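Local coordinates for protein COBE (Pseudomonas aeruginosa, PDB 2W6K) that probably takes part in the biosynthesis of cobalamin (vitamin B12), in a role related to that of the CbiG C-terminal domain, at residues 14-19 and 131-136; 77-82 and 104-109; 86-91 and 122-127. One frame throughout, in Å; residues are numbered along the deposited sequence.

Interaction 1. Residues 14-19 and 131-136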
ATOM      1  N   ALA A  14       2.330   2.821  -0.276  1.00  8.28           N
ATOM      2  CA  ALA A  14       0.958   2.970   0.263  1.00  7.81           C
ATOM      3  C   ALA A  14       0.056   1.959  -0.414  1.00  8.13           C
ATOM      4  O   ALA A  14      -0.052   1.992  -1.633  1.00  8.31           O
ATOM      5  CB  ALA A  14       0.434   4.360   0.014  1.00  8.48           C
ATOM      6  N   GLY A  15      -0.610   1.097   0.372  1.00  6.70           N
ATOM      7  CA  GLY A  15      -1.579   0.146  -0.148  1.00  7.34           C
ATOM      8  C   GLY A  15      -2.962   0.743   0.015  1.00  6.84           C
ATOM      9  O   GLY A  15      -3.238   1.423   1.019  1.00  8.31           O
ATOM     10  N   ILE A  16      -3.817   0.553  -0.985  1.00  6.39           N
ATOM     11  CA  ILE A  16      -5.127   1.226  -0.976  1.00  7.71           C
ATOM     12  C   ILE A  16      -6.213   0.242  -1.377  1.00  9.13           C
ATOM     13  O   ILE A  16      -6.056  -0.475  -2.357  1.00  8.63           O
ATOM     14  CB  ILE A  16      -5.152   2.422  -1.979  1.00  8.52           C
ATOM     15  CG1 ILE A  16      -4.085   3.457  -1.601  1.00  7.52           C
ATOM     16  CG2 ILE A  16      -6.603   3.058  -2.025  1.00  8.68           C
ATOM     17  CD1 ILE A  16      -3.999   4.732  -2.516  1.00 10.73           C
ATOM     18  N   GLY A  17      -7.324   0.253  -0.632  1.00  9.99           N
ATOM     19  CA  GLY A  17      -8.528  -0.517  -0.967  1.00 11.78           C
ATOM     20  C   GLY A  17      -9.675   0.459  -0.846  1.00 12.88           C
ATOM     21  O   GLY A  17      -9.676   1.299   0.070  1.00 12.61           O
ATOM     22  N   CYS A  18     -10.613   0.445  -1.797  1.00 13.04           N
ATOM     23  CA  CYS A  18     -11.652   1.485  -1.785  1.00 15.31           C
ATOM     24  C   CYS A  18     -12.920   1.027  -2.484  1.00 16.34           C
ATOM     25  O   CYS A  18     -12.874   0.076  -3.272  1.00 17.03           O
ATOM     26  CB  CYS A  18     -11.133   2.804  -2.386  1.00 13.93           C
ATOM     27  SG  CYS A  18     -10.702   2.717  -4.157  1.00 16.67           S
ATOM     28  N   ARG A  19     -14.026   1.699  -2.167  1.00 18.25           N
ATOM     29  CA  ARG A  19     -15.313   1.482  -2.819  1.00 19.07           C
ATOM     30  C   ARG A  19     -15.271   1.940  -4.272  1.00 19.02           C
ATOM     31  O   ARG A  19     -14.481   2.813  -4.638  1.00 19.14           O
ATOM     32  CB  ARG A  19     -16.440   2.223  -2.070  1.00 18.91           C
ATOM     33  CG  ARG A  19     -16.569   1.843  -0.592  1.00 21.49           C
ATOM     34  CD  ARG A  19     -17.149   0.439  -0.438  1.00 27.03           C
ATOM     35  NE  ARG A  19     -17.679   0.187   0.908  1.00 29.98           N
ATOM     36  CZ  ARG A  19     -18.546  -0.778   1.206  1.00 31.23           C
ATOM     37  NH1 ARG A  19     -19.009  -1.593   0.261  1.00 32.70           N
ATOM     38  NH2 ARG A  19     -18.957  -0.929   2.454  1.00 31.09           N
ATOM     39  N   ALA A 131     -12.724   4.234   1.828  1.00 16.31           N
ATOM     40  CA  ALA A 131     -11.370   3.727   1.509  1.00 13.21           C
ATOM     41  C   ALA A 131     -10.531   3.387   2.737  1.00 11.77           C
ATOM     42  O   ALA A 131     -10.780   3.874   3.834  1.00 10.96           O
ATOM     43  CB  ALA A 131     -10.646   4.760   0.665  1.00 13.37           C
ATOM     44  N   SER A 132      -9.482   2.575   2.538  1.00 10.68           N
ATOM     45  CA  SER A 132      -8.532   2.292   3.597  1.00 10.47           C
ATOM     46  C   SER A 132      -7.141   2.442   2.990  1.00  8.60           C
ATOM     47  O   SER A 132      -6.943   2.072   1.839  1.00  9.27           O
ATOM     48  CB  SER A 132      -8.652   0.859   4.114  1.00 12.05           C
ATOM     49  OG  SER A 132      -9.687   0.762   5.100  1.00 16.43           O
ATOM     50  N   ILE A 133      -6.218   2.973   3.776  1.00  9.13           N
ATOM     51  CA  ILE A 133      -4.839   3.119   3.308  1.00  9.08           C
ATOM     52  C   ILE A 133      -3.859   2.579   4.355  1.00  8.69           C
ATOM     53  O   ILE A 133      -4.016   2.804   5.569  1.00  8.36           O
ATOM     54  CB  ILE A 133      -4.520   4.588   2.911  1.00  9.27           C
ATOM     55  CG1 ILE A 133      -5.463   5.023   1.765  1.00 11.69           C
ATOM     56  CG2 ILE A 133      -3.043   4.732   2.519  1.00 10.02           C
ATOM     57  CD1 ILE A 133      -5.149   6.326   1.084  1.00 12.39           C
ATOM     58  N   ALA A 134      -2.868   1.812   3.905  1.00  7.55           N
ATOM     59  CA  ALA A 134      -1.818   1.348   4.820  1.00  7.32           C
ATOM     60  C   ALA A 134      -0.450   1.686   4.252  1.00  7.64           C
ATOM     61  O   ALA A 134      -0.285   1.802   3.048  1.00  8.55           O
ATOM     62  CB  ALA A 134      -1.918  -0.148   5.064  1.00  8.87           C
ATOM     63  N   LEU A 135       0.525   1.770   5.128  1.00  8.69           N
ATOM     64  CA  LEU A 135       1.896   2.120   4.706  1.00  8.54           C
ATOM     65  C   LEU A 135       2.859   1.020   5.089  1.00 10.08           C
ATOM     66  O   LEU A 135       2.794   0.491   6.191  1.00  9.65           O
ATOM     67  CB  LEU A 135       2.338   3.454   5.339  1.00  8.96           C
ATOM     68  CG  LEU A 135       1.426   4.671   5.126  1.00  7.71           C
ATOM     69  CD1 LEU A 135       1.974   5.846   5.966  1.00 11.55           C
ATOM     70  CD2 LEU A 135       1.384   5.016   3.646  1.00 10.61           C
ATOM     71  N   ALA A 136       3.757   0.674   4.174  1.00  9.76           N
ATOM     72  CA  ALA A 136       4.777  -0.322   4.478  1.00 11.55           C
ATOM     73  C   ALA A 136       6.138   0.224   4.110  1.00 13.68           C
ATOM     74  O   ALA A 136       6.292   0.974   3.143  1.00 12.67           O
ATOM     75  CB  ALA A 136       4.509  -1.651   3.738  1.00 11.01           C
TER

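Interaction 2. Residues 77-82 and 104-109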
ATOM      1  N   ALA A  77      -3.792 -13.925  -5.285  1.00 14.35           N
ATOM      2  CA  ALA A  77      -3.016 -15.030  -4.707  1.00 14.50           C
ATOM      3  C   ALA A  77      -1.719 -14.532  -4.071  1.00 14.71           C
ATOM      4  O   ALA A  77      -1.268 -15.084  -3.065  1.00 15.98           O
ATOM      5  CB  ALA A  77      -2.742 -16.107  -5.767  1.00 13.88           C
ATOM      6  N   VAL A  78      -1.142 -13.470  -4.636  1.00 14.56           N
ATOM      7  CA  VAL A  78       0.039 -12.860  -4.045  1.00 13.48           C
ATOM      8  C   VAL A  78      -0.277 -12.235  -2.681  1.00 14.16           C
ATOM      9  O   VAL A  78       0.464 -12.431  -1.722  1.00 14.12           O
ATOM     10  CB  VAL A  78       0.689 -11.781  -4.962  1.00 14.04           C
ATOM     11  CG1 VAL A  78       1.772 -11.044  -4.209  1.00 14.54           C
ATOM     12  CG2 VAL A  78       1.257 -12.425  -6.253  1.00 16.43           C
ATOM     13  N   LEU A  79      -1.360 -11.469  -2.617  1.00 13.70           N
ATOM     14  CA  LEU A  79      -1.794 -10.812  -1.369  1.00 14.40           C
ATOM     15  C   LEU A  79      -2.055 -11.828  -0.267  1.00 15.55           C
ATOM     16  O   LEU A  79      -1.741 -11.589   0.896  1.00 14.96           O
ATOM     17  CB  LEU A  79      -3.044  -9.954  -1.614  1.00 14.50           C
ATOM     18  CG  LEU A  79      -2.855  -8.806  -2.640  1.00 12.77           C
ATOM     19  CD1 LEU A  79      -3.904  -7.713  -2.424  1.00 14.77           C
ATOM     20  CD2 LEU A  79      -1.437  -8.187  -2.644  1.00 16.00           C
ATOM     21  N   HIS A  80      -2.597 -12.984  -0.645  1.00 15.94           N
ATOM     22  CA  HIS A  80      -2.879 -14.054   0.314  1.00 17.80           C
ATOM     23  C   HIS A  80      -1.655 -14.514   1.114  1.00 17.95           C
ATOM     24  O   HIS A  80      -1.787 -14.895   2.293  1.00 18.79           O
ATOM     25  CB  HIS A  80      -3.514 -15.244  -0.394  1.00 17.81           C
ATOM     26  CG  HIS A  80      -3.730 -16.414   0.509  1.00 20.40           C
ATOM     27  ND1 HIS A  80      -4.718 -16.433   1.464  1.00 25.34           N
ATOM     28  CD2 HIS A  80      -3.068 -17.588   0.626  1.00 24.34           C
ATOM     29  CE1 HIS A  80      -4.663 -17.572   2.132  1.00 24.63           C
ATOM     30  NE2 HIS A  80      -3.670 -18.291   1.644  1.00 26.42           N
ATOM     31  N   ASP A  81      -0.476 -14.490   0.484  1.00 17.55           N
ATOM     32  CA  ASP A  81       0.780 -14.824   1.158  1.00 17.56           C
ATOM     33  C   ASP A  81       1.011 -14.025   2.455  1.00 17.07           C
ATOM     34  O   ASP A  81       1.788 -14.451   3.310  1.00 17.41           O
ATOM     35  CB  ASP A  81       1.970 -14.606   0.228  1.00 18.05           C
ATOM     36  CG  ASP A  81       2.131 -15.708  -0.825  1.00 21.69           C
ATOM     37  OD1 ASP A  81       1.522 -16.794  -0.688  1.00 23.95           O
ATOM     38  OD2 ASP A  81       2.908 -15.481  -1.780  1.00 24.44           O
ATOM     39  N   TYR A  82       0.329 -12.884   2.592  1.00 16.04           N
ATOM     40  CA  TYR A  82       0.574 -11.933   3.697  1.00 15.98           C
ATOM     41  C   TYR A  82      -0.512 -11.959   4.785  1.00 16.30           C
ATOM     42  O   TYR A  82      -0.427 -11.241   5.785  1.00 15.81           O
ATOM     43  CB  TYR A  82       0.780 -10.511   3.125  1.00 15.80           C
ATOM     44  CG  TYR A  82       2.041 -10.418   2.290  1.00 15.45           C
ATOM     45  CD1 TYR A  82       3.264 -10.090   2.885  1.00 14.44           C
ATOM     46  CD2 TYR A  82       2.027 -10.721   0.925  1.00 14.08           C
ATOM     47  CE1 TYR A  82       4.425 -10.036   2.150  1.00 16.67           C
ATOM     48  CE2 TYR A  82       3.196 -10.687   0.177  1.00 16.18           C
ATOM     49  CZ  TYR A  82       4.388 -10.328   0.796  1.00 16.55           C
ATOM     50  OH  TYR A  82       5.570 -10.263   0.092  1.00 18.48           O
ATOM     51  N   GLU A 104      -3.429  -3.351   3.546  1.00  7.74           N
ATOM     52  CA  GLU A 104      -2.285  -3.858   4.301  1.00  8.23           C
ATOM     53  C   GLU A 104      -1.482  -4.894   3.486  1.00  8.65           C
ATOM     54  O   GLU A 104      -0.258  -4.807   3.387  1.00  8.06           O
ATOM     55  CB  GLU A 104      -2.752  -4.431   5.633  1.00  8.86           C
ATOM     56  CG  GLU A 104      -3.274  -3.344   6.524  1.00  9.99           C
ATOM     57  CD  GLU A 104      -3.726  -3.799   7.903  1.00 11.21           C
ATOM     58  OE1 GLU A 104      -3.800  -5.012   8.138  1.00 13.56           O
ATOM     59  OE2 GLU A 104      -4.036  -2.895   8.729  1.00 11.38           O
ATOM     60  N   ALA A 105      -2.186  -5.833   2.873  1.00  8.49           N
ATOM     61  CA  ALA A 105      -1.510  -6.885   2.084  1.00  8.36           C
ATOM     62  C   ALA A 105      -0.823  -6.333   0.867  1.00  7.77           C
ATOM     63  O   ALA A 105       0.285  -6.760   0.571  1.00  8.76           O
ATOM     64  CB  ALA A 105      -2.479  -7.999   1.691  1.00  8.48           C
ATOM     65  N   ALA A 106      -1.445  -5.363   0.182  1.00 10.15           N
ATOM     66  CA  ALA A 106      -0.841  -4.819  -1.058  1.00  8.22           C
ATOM     67  C   ALA A 106       0.412  -3.995  -0.728  1.00  8.80           C
ATOM     68  O   ALA A 106       1.424  -4.053  -1.449  1.00  9.29           O
ATOM     69  CB  ALA A 106      -1.839  -4.010  -1.875  1.00  9.51           C
ATOM     70  N   ALA A 107       0.356  -3.276   0.384  1.00  8.51           N
ATOM     71  CA  ALA A 107       1.505  -2.490   0.833  1.00  8.44           C
ATOM     72  C   ALA A 107       2.714  -3.399   1.105  1.00  8.54           C
ATOM     73  O   ALA A 107       3.807  -3.153   0.581  1.00  9.94           O
ATOM     74  CB  ALA A 107       1.142  -1.629   2.060  1.00  9.15           C
ATOM     75  N   LEU A 108       2.512  -4.448   1.907  1.00  9.09           N
ATOM     76  CA  LEU A 108       3.575  -5.370   2.235  1.00 10.17           C
ATOM     77  C   LEU A 108       4.106  -6.046   0.969  1.00 10.37           C
ATOM     78  O   LEU A 108       5.327  -6.107   0.762  1.00 11.50           O
ATOM     79  CB  LEU A 108       3.058  -6.415   3.219  1.00 11.36           C
ATOM     80  CG  LEU A 108       2.884  -5.930   4.656  1.00 11.53           C
ATOM     81  CD1 LEU A 108       2.125  -6.996   5.430  1.00 13.45           C
ATOM     82  CD2 LEU A 108       4.268  -5.646   5.271  1.00 12.55           C
ATOM     83  N   ALA A 109       3.192  -6.571   0.149  1.00 10.34           N
ATOM     84  CA  ALA A 109       3.546  -7.328  -1.073  1.00 10.80           C
ATOM     85  C   ALA A 109       4.406  -6.538  -2.028  1.00 11.35           C
ATOM     86  O   ALA A 109       5.463  -7.025  -2.458  1.00 12.19           O
ATOM     87  CB  ALA A 109       2.290  -7.868  -1.772  1.00 10.06           C
TER

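Interaction 3. Residues 86-91 and 122-127. With SO4 (sulfate ion), chain C; SO4 (sulfate ion), chain B.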
ATOM      1  N   LEU A  86      -1.215  -9.589   8.595  1.00 18.44           N
ATOM      2  CA  LEU A  86      -2.135  -8.454   8.575  1.00 16.77           C
ATOM      3  C   LEU A  86      -2.553  -7.998   9.960  1.00 17.15           C
ATOM      4  O   LEU A  86      -2.603  -8.788  10.917  1.00 17.94           O
ATOM      5  CB  LEU A  86      -3.379  -8.778   7.722  1.00 17.13           C
ATOM      6  CG  LEU A  86      -3.011  -9.204   6.296  1.00 14.52           C
ATOM      7  CD1 LEU A  86      -4.290  -9.440   5.498  1.00 18.87           C
ATOM      8  CD2 LEU A  86      -2.092  -8.228   5.560  1.00 17.23           C
ATOM      9  N   LEU A  87      -2.888  -6.719  10.062  1.00 16.83           N
ATOM     10  CA  LEU A  87      -3.253  -6.132  11.351  1.00 16.57           C
ATOM     11  C   LEU A  87      -4.753  -5.844  11.487  1.00 17.28           C
ATOM     12  O   LEU A  87      -5.277  -5.795  12.612  1.00 17.66           O
ATOM     13  CB  LEU A  87      -2.438  -4.844  11.613  1.00 16.75           C
ATOM     14  CG  LEU A  87      -0.905  -4.892  11.590  1.00 14.33           C
ATOM     15  CD1 LEU A  87      -0.251  -3.514  11.910  1.00 14.91           C
ATOM     16  CD2 LEU A  87      -0.329  -6.024  12.524  1.00 16.66           C
ATOM     17  N   SER A  88      -5.444  -5.613  10.372  1.00 16.47           N
ATOM     18  CA  SER A  88      -6.810  -5.070  10.420  1.00 17.65           C
ATOM     19  C   SER A  88      -7.736  -5.769   9.426  1.00 18.39           C
ATOM     20  O   SER A  88      -8.047  -5.216   8.371  1.00 18.90           O
ATOM     21  CB  SER A  88      -6.798  -3.564  10.115  1.00 16.54           C
ATOM     22  OG  SER A  88      -5.726  -2.901  10.752  1.00 19.10           O
ATOM     23  N   PRO A  89      -8.174  -6.991   9.758  1.00 19.79           N
ATOM     24  CA  PRO A  89      -9.065  -7.786   8.896  1.00 20.10           C
ATOM     25  C   PRO A  89     -10.350  -7.031   8.499  1.00 20.29           C
ATOM     26  O   PRO A  89     -10.932  -6.305   9.317  1.00 20.73           O
ATOM     27  CB  PRO A  89      -9.400  -8.994   9.767  1.00 20.57           C
ATOM     28  CG  PRO A  89      -9.009  -8.603  11.197  1.00 20.95           C
ATOM     29  CD  PRO A  89      -7.847  -7.689  11.019  1.00 20.92           C
ATOM     30  N   SER A  90     -10.775  -7.222   7.254  1.00 19.95           N
ATOM     31  CA  SER A  90     -11.943  -6.552   6.695  1.00 20.39           C
ATOM     32  C   SER A  90     -12.904  -7.614   6.170  1.00 20.40           C
ATOM     33  O   SER A  90     -12.532  -8.438   5.323  1.00 21.51           O
ATOM     34  CB  SER A  90     -11.510  -5.626   5.541  1.00 20.73           C
ATOM     35  OG  SER A  90     -12.606  -5.208   4.725  1.00 21.28           O
ATOM     36  N   ALA A  91     -14.144  -7.571   6.656  1.00 20.79           N
ATOM     37  CA  ALA A  91     -15.192  -8.475   6.194  1.00 20.43           C
ATOM     38  C   ALA A  91     -15.517  -8.287   4.710  1.00 20.63           C
ATOM     39  O   ALA A  91     -15.662  -9.271   3.983  1.00 20.70           O
ATOM     40  CB  ALA A  91     -16.453  -8.299   7.046  1.00 20.23           C
ATOM     41  N   LEU A 122       3.826   0.211   8.870  1.00 12.59           N
ATOM     42  CA  LEU A 122       4.100   1.314   9.827  1.00 13.91           C
ATOM     43  C   LEU A 122       3.092   1.319  10.957  1.00 14.54           C
ATOM     44  O   LEU A 122       3.370   1.783  12.085  1.00 15.82           O
ATOM     45  CB  LEU A 122       4.074   2.645   9.077  1.00 14.66           C
ATOM     46  CG  LEU A 122       5.386   2.979   8.370  1.00 16.62           C
ATOM     47  CD1 LEU A 122       5.650   2.071   7.208  1.00 22.31           C
ATOM     48  CD2 LEU A 122       5.266   4.421   7.934  1.00 17.34           C
ATOM     49  N   GLY A 123       1.911   0.776  10.673  1.00 14.03           N
ATOM     50  CA  GLY A 123       0.826   0.751  11.636  1.00 15.22           C
ATOM     51  C   GLY A 123      -0.380   0.131  10.997  1.00 14.67           C
ATOM     52  O   GLY A 123      -0.375  -0.151   9.794  1.00 14.39           O
ATOM     53  N   ALA A 124      -1.438  -0.060  11.779  1.00 14.96           N
ATOM     54  CA  ALA A 124      -2.714  -0.463  11.233  1.00 14.65           C
ATOM     55  C   ALA A 124      -3.217   0.524  10.162  1.00 14.36           C
ATOM     56  O   ALA A 124      -2.955   1.729  10.231  1.00 14.60           O
ATOM     57  CB  ALA A 124      -3.737  -0.561  12.364  1.00 16.23           C
ATOM     58  N   LYS A 125      -3.964   0.011   9.194  1.00 12.76           N
ATOM     59  CA  LYS A 125      -4.504   0.861   8.121  1.00 12.22           C
ATOM     60  C   LYS A 125      -5.394   1.939   8.706  1.00 12.91           C
ATOM     61  O   LYS A 125      -6.013   1.742   9.772  1.00 13.52           O
ATOM     62  CB  LYS A 125      -5.314   0.013   7.163  1.00 11.29           C
ATOM     63  CG  LYS A 125      -6.648  -0.392   7.742  1.00 12.25           C
ATOM     64  CD  LYS A 125      -7.287  -1.500   6.952  1.00 15.40           C
ATOM     65  CE  LYS A 125      -8.651  -1.776   7.514  1.00 15.30           C
ATOM     66  NZ  LYS A 125      -9.161  -3.096   7.085  1.00 17.25           N
ATOM     67  N   ARG A 126      -5.446   3.079   8.021  1.00 12.67           N
ATOM     68  CA  ARG A 126      -6.404   4.151   8.341  1.00 14.27           C
ATOM     69  C   ARG A 126      -7.601   4.021   7.393  1.00 14.53           C
ATOM     70  O   ARG A 126      -7.450   3.806   6.173  1.00 12.75           O
ATOM     71  CB  ARG A 126      -5.727   5.513   8.248  1.00 13.99           C
ATOM     72  CG  ARG A 126      -6.646   6.709   8.573  1.00 16.34           C
ATOM     73  CD  ARG A 126      -5.862   8.028   8.587  1.00 18.26           C
ATOM     74  NE  ARG A 126      -6.709   9.149   9.000  0.80 24.12           N
ATOM     75  CZ  ARG A 126      -6.979   9.490  10.261  0.80 27.58           C
ATOM     76  NH1 ARG A 126      -6.484   8.795  11.280  0.80 27.63           N
ATOM     77  NH2 ARG A 126      -7.770  10.538  10.503  0.80 27.86           N
ATOM     78  N   SER A 127      -8.801   4.140   7.949  1.00 15.30           N
ATOM     79  CA  SER A 127     -10.014   3.846   7.200  1.00 17.17           C
ATOM     80  C   SER A 127     -11.049   4.964   7.326  1.00 18.56           C
ATOM     81  O   SER A 127     -11.151   5.606   8.386  1.00 18.37           O
ATOM     82  CB  SER A 127     -10.637   2.559   7.751  1.00 17.43           C
ATOM     83  OG  SER A 127      -9.735   1.473   7.611  1.00 19.95           O
TER
HETATM   84  S   SO4 C1141     -15.071  -4.037   7.184  1.00 22.41           S
HETATM   85  O1  SO4 C1141     -15.671  -2.960   7.966  1.00 24.91           O
HETATM   86  O2  SO4 C1141     -13.875  -3.514   6.501  1.00 19.61           O
HETATM   87  O3  SO4 C1141     -15.963  -4.635   6.215  1.00 21.58           O
HETATM   88  O4  SO4 C1141     -14.653  -5.105   8.099  1.00 22.09           O
HETATM   89  S   SO4 B1140      -9.100  -3.015   3.001  1.00 13.59           S
HETATM   90  O1  SO4 B1140     -10.365  -2.249   3.248  1.00 19.44           O
HETATM   91  O2  SO4 B1140      -9.408  -4.222   2.248  1.00 16.13           O
HETATM   92  O3  SO4 B1140      -8.548  -3.373   4.292  1.00 17.46           O
HETATM   93  O4  SO4 B1140      -8.204  -2.177   2.259  1.00 18.00           O
HETATM   94  O   HOH W   1     -11.327  -3.679   8.184  0.60 19.76           O

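Interaction 1. Residues 14-19 and 131-136
Strand residues 14-18 pair antiparallel with 131-135, the short strand axes 4.6 Å apart at closest approach and 160° between their directions. Gly-15 with Ala-134 and Gly-17 with Ser-132 are the hydrogen-bonded pairs, each closed by two N-H to C=O bonds, the longest being Gly-17 N to Ser-132 O at 3.1 Å. Between them Ile-16 faces Ile-133 in a non-hydrogen-bonded pair, and their side chains run next to each other in the same direction, with CG1 of Ile-16 4.0 Å from CG1 of Ile-133. Matching chi1 values (-60° and -61°, CG1 anti to the carbonyl carbon) and extended chains set the CD1 ends of these two isoleucines beside each other, 4.1 Å apart. CG2 of Ile-133 lies 3.6 Å from the O of Gly-15. Further along this face, Leu-135 brings its CD2 branch to 3.8 Å from CB of Ala-14. At the other end CB of Cys-18 lies 3.7 Å from CB of Ala-131. Leu-27, Leu-31 and Leu-35 of helix 24-37 cover this apolar face. The opposite face bears the side chains of Ala-134 and Ser-132, across from the two glycines, and Ala-134 packs against helix 102-115. The contact joins the central strand 12-18 of a mixed five-stranded sheet to its inner neighbour 131-138. Backbone polar groups alternate in their use: those of Gly-15 and Gly-17 are spent within the pair, whereas those of Ile-16 and Ile-133 bond outward, to Ala-49 of strand 47-51 and Arg-126 of strand 119-127 respectively.

Interaction 2. Residues 77-82 and 104-109
Tyr-82 lays a face of its ring on the backbone of helix 102-115: Ala-109 N stands 4.0 Å above the ring plane, over its centre, and Leu-108 C is displaced toward the rim. The flat ring spans the step between two neighbouring residues. One flank, through CD1, rests 3.7 Å from CB of Leu-108, and the other, through CE2, comes to 3.5 Å from CB of Ala-109. A chi1 of -66°, with CG anti to the carbonyl carbon, turns the ring onto the helix, and its hydroxyl is hydrogen-bonded to Glu-112 and Arg-113 further along it. Small bumps on the helix serve as counterparts to the larger groups. The methyl of Ala-105 fits between Leu-79 and Tyr-82, 3.9 Å from CB of Leu-79 and next to CB of Tyr-82. Helix 102-115 itself is one of those packed on the five-stranded sheet of this alpha/beta fold, Ala-106 touching Ala-49 and Ala-107 touching Ala-136, so the short helix 76-80 and the turn after it close over another flank of the same helix. CB of Ala-109 is touched from that side by the tyrosine ring, a Leu-79 branch and CG1 of Val-78, the last at 4.0 Å. Leu-79 fills the dip beside it: its CD2 lies 3.8 Å from both CA of Ala-106 and CB of Ala-109, while its side chain also touches Leu-74 and Ile-51 of the sheet.

Interaction 3. Residues 86-91 and 122-127
Lys-125 divides its ammonium group between a backbone carbonyl and a sulfate ion: NZ lies 2.7 Å from Ser-88 O and 2.9 Å from O3 of the sulfate in chain B. Toward the carbonyl the nitrogen stands 26° out of the C=O plane. The side chain leaves its backbone with CG between N and the carbonyl carbon (chi1 74°) and is fully extended beyond, which carries NZ across the gap to the 86-91 loop. On the way CE passes 3.7 Å from CB of Ser-88, whose hydroxyl is taken by Glu-104 while approaching the methyl of Ala-124. CD1 of Leu-87 rests on the peptide between Gly-123 and Ala-124, 3.7 Å from Ala-124 N. The chain B sulfate also receives hydrogen bonds from Ser-101 OG and the amides of Val-102 and Ala-103, at the start of helix 102-115. A second sulfate, in chain C, sits at another helix start, held by Ser-90 OG at 2.8 Å from its O2, by Ala-91 N at 2.9 Å from its O4, and by Val-92 N. Ser-90 is the N-cap there, its hydroxyl pairing with Ala-93 N. A water joins this ion to Pro-89 O. Both sulfates probably come from the crystallisation liquor, yet two N-terminal helix ends with a lysine nearby make a setting suited to anions, though whether a natural ligand binds there is not established.

Glu-104 ties interactions 2 and 3 together: it rides on the helix of the former, and its carboxylate reaches the loop of the latter, OE2 lying 2.6 Å from Ser-88 OG and OE1 2.7 Å from Leu-87 N. Interaction 1 meets interaction 3 along neighbouring strands, where Ser-132 OG and Ser-127 OG, 2.6 Å apart, probably share a hydrogen bond. It meets interaction 2 through the helix that lies on the sheet, Gly-15 N being 3.7 Å from CB of Ala-107. Centres of interactions 1 and 3 are about 9 Å apart. The side chain of Ser-132 also comes within about 4 Å of a sulfate, so interaction 1 reaches the anion-binding surface of interaction 3.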